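Local coordinates for L-lysine 6-monooxygenase (PDB 5CQF), which probably acts as an FAD- and NADP-dependent oxidoreductase that hydroxylates the side-chain amine of L-lysine in siderophore biosynthesis, at residues 133-138 / 358-363; 186-191 / 350-355. All blocks are in the same frame, centred on the assembly; numbering follows the deposited sequence.

Contact 1. Residues 133-138 / 358-363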
# COMPACT_ATOMS: atom_id res chain seq x y z
N THR A 133 -17.68 25.46 -32.34
CA THR A 133 -17.17 25.92 -33.61
C THR A 133 -16.45 24.75 -34.30
O THR A 133 -15.22 24.67 -34.28
CB THR A 133 -16.23 27.12 -33.37
OG1 THR A 133 -16.90 28.09 -32.56
CG2 THR A 133 -15.79 27.76 -34.66
N PRO A 134 -17.23 23.82 -34.88
CA PRO A 134 -16.65 22.64 -35.55
C PRO A 134 -15.96 22.96 -36.87
O PRO A 134 -16.38 23.88 -37.56
CB PRO A 134 -17.87 21.73 -35.79
CG PRO A 134 -19.03 22.67 -35.81
CD PRO A 134 -18.71 23.74 -34.81
N VAL A 135 -14.91 22.23 -37.22
CA VAL A 135 -14.33 22.40 -38.52
C VAL A 135 -15.03 21.37 -39.39
O VAL A 135 -15.10 20.20 -39.03
CB VAL A 135 -12.82 22.20 -38.52
CG1 VAL A 135 -12.24 22.45 -39.91
CG2 VAL A 135 -12.20 23.14 -37.53
N THR A 136 -15.62 21.84 -40.48
CA THR A 136 -16.34 20.98 -41.39
C THR A 136 -15.43 20.60 -42.55
O THR A 136 -15.48 19.46 -43.03
CB THR A 136 -17.59 21.69 -41.93
OG1 THR A 136 -17.22 22.91 -42.59
CG2 THR A 136 -18.54 22.01 -40.79
N GLU A 137 -14.60 21.55 -43.00
CA GLU A 137 -13.64 21.28 -44.07
C GLU A 137 -12.40 22.19 -43.97
O GLU A 137 -12.45 23.24 -43.34
CB GLU A 137 -14.32 21.44 -45.45
CG GLU A 137 -15.43 22.49 -45.44
CD GLU A 137 -16.07 22.72 -46.80
OE1 GLU A 137 -16.31 23.90 -47.13
OE2 GLU A 137 -16.33 21.73 -47.51
N ILE A 138 -11.30 21.74 -44.56
CA ILE A 138 -10.09 22.55 -44.72
C ILE A 138 -9.71 22.61 -46.21
O ILE A 138 -9.28 21.60 -46.78
CB ILE A 138 -8.90 21.98 -43.92
CG1 ILE A 138 -9.26 21.84 -42.43
CG2 ILE A 138 -7.67 22.86 -44.08
CD1 ILE A 138 -8.11 21.41 -41.54
N PRO A 358 -6.29 11.92 -41.66
CA PRO A 358 -7.51 12.33 -40.98
C PRO A 358 -8.48 12.93 -41.96
O PRO A 358 -8.06 13.55 -42.93
CB PRO A 358 -7.02 13.38 -39.97
CG PRO A 358 -5.56 13.16 -39.82
CD PRO A 358 -5.08 12.52 -41.09
N PRO A 359 -9.79 12.74 -41.74
CA PRO A 359 -10.80 13.26 -42.68
C PRO A 359 -10.64 14.74 -42.95
O PRO A 359 -10.83 15.16 -44.09
CB PRO A 359 -12.13 13.01 -41.96
CG PRO A 359 -11.85 11.87 -41.05
CD PRO A 359 -10.40 11.98 -40.64
N LEU A 360 -10.31 15.54 -41.92
CA LEU A 360 -10.16 16.99 -42.10
C LEU A 360 -9.04 17.38 -43.07
O LEU A 360 -9.04 18.49 -43.58
CB LEU A 360 -9.95 17.71 -40.75
CG LEU A 360 -11.17 17.85 -39.84
CD1 LEU A 360 -10.81 18.60 -38.57
CD2 LEU A 360 -12.32 18.55 -40.55
N LEU A 361 -8.10 16.49 -43.34
CA LEU A 361 -7.05 16.76 -44.30
C LEU A 361 -7.33 16.19 -45.70
O LEU A 361 -6.44 16.20 -46.55
CB LEU A 361 -5.73 16.22 -43.75
CG LEU A 361 -5.28 16.94 -42.49
CD1 LEU A 361 -4.01 16.33 -41.96
CD2 LEU A 361 -5.06 18.41 -42.76
N SER A 362 -8.56 15.71 -45.93
CA SER A 362 -8.98 15.10 -47.21
C SER A 362 -8.56 15.89 -48.42
O SER A 362 -7.98 15.35 -49.36
CB SER A 362 -10.50 15.00 -47.26
OG SER A 362 -10.97 13.98 -46.43
N GLY A 363 -8.88 17.18 -48.38
CA GLY A 363 -8.66 18.07 -49.52
C GLY A 363 -7.22 18.49 -49.74
O GLY A 363 -6.91 19.12 -50.76

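Contact 2. Residues 186-191 / 350-355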
# COMPACT_ATOMS: atom_id res chain seq x y z
N LEU A 186 -27.30 -0.06 -27.91
CA LEU A 186 -26.01 -0.59 -28.31
C LEU A 186 -25.14 0.59 -28.66
O LEU A 186 -25.45 1.34 -29.60
CB LEU A 186 -26.17 -1.56 -29.48
CG LEU A 186 -24.88 -2.26 -29.92
CD1 LEU A 186 -25.15 -3.62 -30.54
CD2 LEU A 186 -24.09 -1.38 -30.87
N PHE A 187 -24.08 0.82 -27.89
CA PHE A 187 -23.28 2.04 -28.09
C PHE A 187 -21.83 1.88 -27.76
O PHE A 187 -21.44 0.92 -27.09
CB PHE A 187 -23.85 3.21 -27.29
CG PHE A 187 -24.22 2.85 -25.88
CD1 PHE A 187 -23.31 3.02 -24.86
CD2 PHE A 187 -25.47 2.39 -25.58
CE1 PHE A 187 -23.65 2.72 -23.56
CE2 PHE A 187 -25.83 2.08 -24.27
CZ PHE A 187 -24.91 2.23 -23.27
N HIS A 188 -21.04 2.85 -28.20
CA HIS A 188 -19.60 2.86 -27.94
C HIS A 188 -19.35 3.48 -26.58
O HIS A 188 -20.17 4.29 -26.11
CB HIS A 188 -18.90 3.71 -29.00
CG HIS A 188 -17.41 3.59 -29.01
ND1 HIS A 188 -16.58 4.55 -28.48
CD2 HIS A 188 -16.59 2.63 -29.51
CE1 HIS A 188 -15.32 4.19 -28.64
NE2 HIS A 188 -15.30 3.03 -29.27
N THR A 189 -18.22 3.13 -25.98
CA THR A 189 -17.86 3.67 -24.67
C THR A 189 -17.74 5.18 -24.63
O THR A 189 -17.91 5.77 -23.58
CB THR A 189 -16.54 3.07 -24.11
OG1 THR A 189 -15.49 3.19 -25.08
CG2 THR A 189 -16.71 1.64 -23.78
N SER A 190 -17.44 5.81 -25.77
CA SER A 190 -17.29 7.26 -25.84
C SER A 190 -18.60 8.03 -25.56
O SER A 190 -18.58 9.24 -25.35
CB SER A 190 -16.75 7.67 -27.22
OG SER A 190 -17.67 7.36 -28.25
N ARG A 191 -19.73 7.34 -25.61
CA ARG A 191 -21.01 7.95 -25.32
C ARG A 191 -21.68 7.22 -24.15
O ARG A 191 -22.89 7.32 -23.96
CB ARG A 191 -21.88 7.88 -26.58
CG ARG A 191 -21.28 8.62 -27.78
CD ARG A 191 -21.79 10.05 -27.87
NE ARG A 191 -23.22 10.09 -28.21
CZ ARG A 191 -23.72 9.97 -29.44
NH1 ARG A 191 -22.92 9.83 -30.50
NH2 ARG A 191 -25.05 10.01 -29.61
N THR A 350 -14.46 -0.94 -27.90
CA THR A 350 -13.62 -1.34 -29.00
C THR A 350 -12.48 -0.36 -29.25
O THR A 350 -11.64 -0.63 -30.10
CB THR A 350 -14.45 -1.43 -30.29
OG1 THR A 350 -15.38 -0.35 -30.36
CG2 THR A 350 -15.20 -2.73 -30.34
N GLY A 351 -12.45 0.77 -28.53
CA GLY A 351 -11.42 1.78 -28.72
C GLY A 351 -11.65 2.69 -29.92
O GLY A 351 -12.79 2.82 -30.41
N TYR A 352 -10.57 3.32 -30.39
CA TYR A 352 -10.61 4.35 -31.44
C TYR A 352 -9.74 3.97 -32.64
O TYR A 352 -8.67 3.36 -32.50
CB TYR A 352 -10.17 5.73 -30.89
CG TYR A 352 -11.08 6.26 -29.79
CD1 TYR A 352 -10.91 5.85 -28.47
CD2 TYR A 352 -12.11 7.15 -30.06
CE1 TYR A 352 -11.74 6.31 -27.45
CE2 TYR A 352 -12.95 7.62 -29.05
CZ TYR A 352 -12.76 7.19 -27.75
OH TYR A 352 -13.58 7.64 -26.74
N GLN A 353 -10.23 4.36 -33.81
CA GLN A 353 -9.60 4.09 -35.10
C GLN A 353 -8.40 5.00 -35.33
O GLN A 353 -8.51 6.20 -35.11
CB GLN A 353 -10.62 4.32 -36.23
CG GLN A 353 -10.21 3.78 -37.60
CD GLN A 353 -9.93 2.25 -37.61
OE1 GLN A 353 -9.02 1.76 -36.97
NE2 GLN A 353 -10.71 1.53 -38.38
N GLN A 354 -7.26 4.45 -35.76
CA GLN A 354 -6.16 5.30 -36.24
C GLN A 354 -6.42 5.63 -37.71
O GLN A 354 -6.57 4.76 -38.55
CB GLN A 354 -4.74 4.72 -35.99
CG GLN A 354 -4.47 3.27 -36.43
CD GLN A 354 -2.97 2.90 -36.60
OE1 GLN A 354 -2.11 3.25 -35.77
NE2 GLN A 354 -2.67 2.16 -37.69
N TYR A 355 -6.55 6.91 -38.00
CA TYR A 355 -6.73 7.34 -39.36
C TYR A 355 -5.39 7.20 -40.07
O TYR A 355 -4.33 7.30 -39.45
CB TYR A 355 -7.18 8.80 -39.39
CG TYR A 355 -8.62 9.03 -39.01
CD1 TYR A 355 -9.65 8.32 -39.65
CD2 TYR A 355 -8.97 9.99 -38.06
CE1 TYR A 355 -10.98 8.55 -39.33
CE2 TYR A 355 -10.30 10.23 -37.73
CZ TYR A 355 -11.30 9.51 -38.37
OH TYR A 355 -12.63 9.73 -38.06
O HOH W 1 -13.41 1.67 -25.87

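Contact 1. Residues 133-138 / 358-363
L360 reaches V135 with both branches of its fork: CD2 lies 3.6 Å from V135 O and 4.0 Å from V135 CG1, and CD1 stands 4.1 Å from V135 CB. The leucine thus packs against backbone and side chain of the valine at once, the two side chains running across one another. CG of L360 is anti to its carbonyl carbon (chi1 -74°), which turns the fork toward V135; L360 O, by contrast, faces I138. That oxygen rests alongside the I138 side chain, 3.5 Å from CB, and makes van der Waals contact with CG1 and CD1 as well. I138 is extended (chi2 -175°), and its CD1 ends 4.2 Å from L360 CB. The segment 133-138 leads into strand 137-142, the first strand of a three-stranded antiparallel meander inserted in the sequence between strands 129-130 and 163-166 of the parallel sheet, an insertion familiar from Rossmann-type FAD domains. I19, on the central strand 16-19 of that parallel sheet, touches V135, I138 and L360 together. Next along, L361 offers CD2 to the tip of I138, 4.4 Å from its CD1, and both side chains continue onto L164. S362 turns its hydroxyl back into its own 3-10 turn, where OG donates to P359 O at 2.6 Å, in the carbonyl plane and on a lone pair. The same oxygen also accepts from S362 N, so two bonds from a single residue grip it and tie down the turn that carries L360.

Contact 2. Residues 186-191 / 350-355
H188 and Y352 meet as a T-shaped pair, the edge of the imidazole pointing at a face of the phenol ring with the planes 76° apart. CE1 is the atom that does the touching; it lies off-centre over the tyrosine ring, 4.0 Å from Y352 CZ. The adjacent corner of the imidazole, NE2, donates to G351 O at 2.8 Å. This bond is short but bent, with an angle of 139° at the hydrogen, and its donor stands tilted from the carbonyl plane. Farther round the same edge CD2 comes within 3.3 Å of T350 OG1, which lies in the ring plane and has R173 O as its hydrogen-bonding partner. H188 sits at the end of strand 186-188, the edge of the second parallel sheet and hydrogen-bonded neighbour of strand 345-348. The contact therefore joins the stretches that leave two adjacent strands of what is probably the NADPH-binding Rossmann-type domain. With CG anti to the backbone N (chi1 -168°), the imidazole reaches from its strand to segment 350-355. Its ND1 is held from its own side: S190 OG and H188 ND1 share a hydrogen bond of 3.0 Å, while S190 N donates to ND1 from well outside the ring plane. Two bonds at ND1 and one at NE2 limit the rotation of the ring. S190 also touches the hydroxyl end of the tyrosine, its CB 3.2 Å from Y352 OH, and P172 packs on both H188 and S190. Over one face of the imidazole lies T189 OG1, which bonds a water at 2.7 Å; that water accepts from G351 N at 3.0 Å, bridging the two segments beside the direct bond made by NE2.

How the contacts relate
From the N terminus the chain first passes 133-138, which leads into the meander that interrupts the parallel sheet built round strand 16-19, and then crosses to the second parallel sheet at 186-191. It returns along strand 345-348 to 350-355, closing the loop of contact 2, and a few residues later 358-363 closes the larger loop of contact 1. Contact 2 is therefore nested inside contact 1, and their centres lie about 20 Å apart. Both use the connection between strands 345-348 and 393-396: its start is fastened to the edge of the second sheet, its continuation to the meander and the first sheet, in which strand 393-396 is an outer strand.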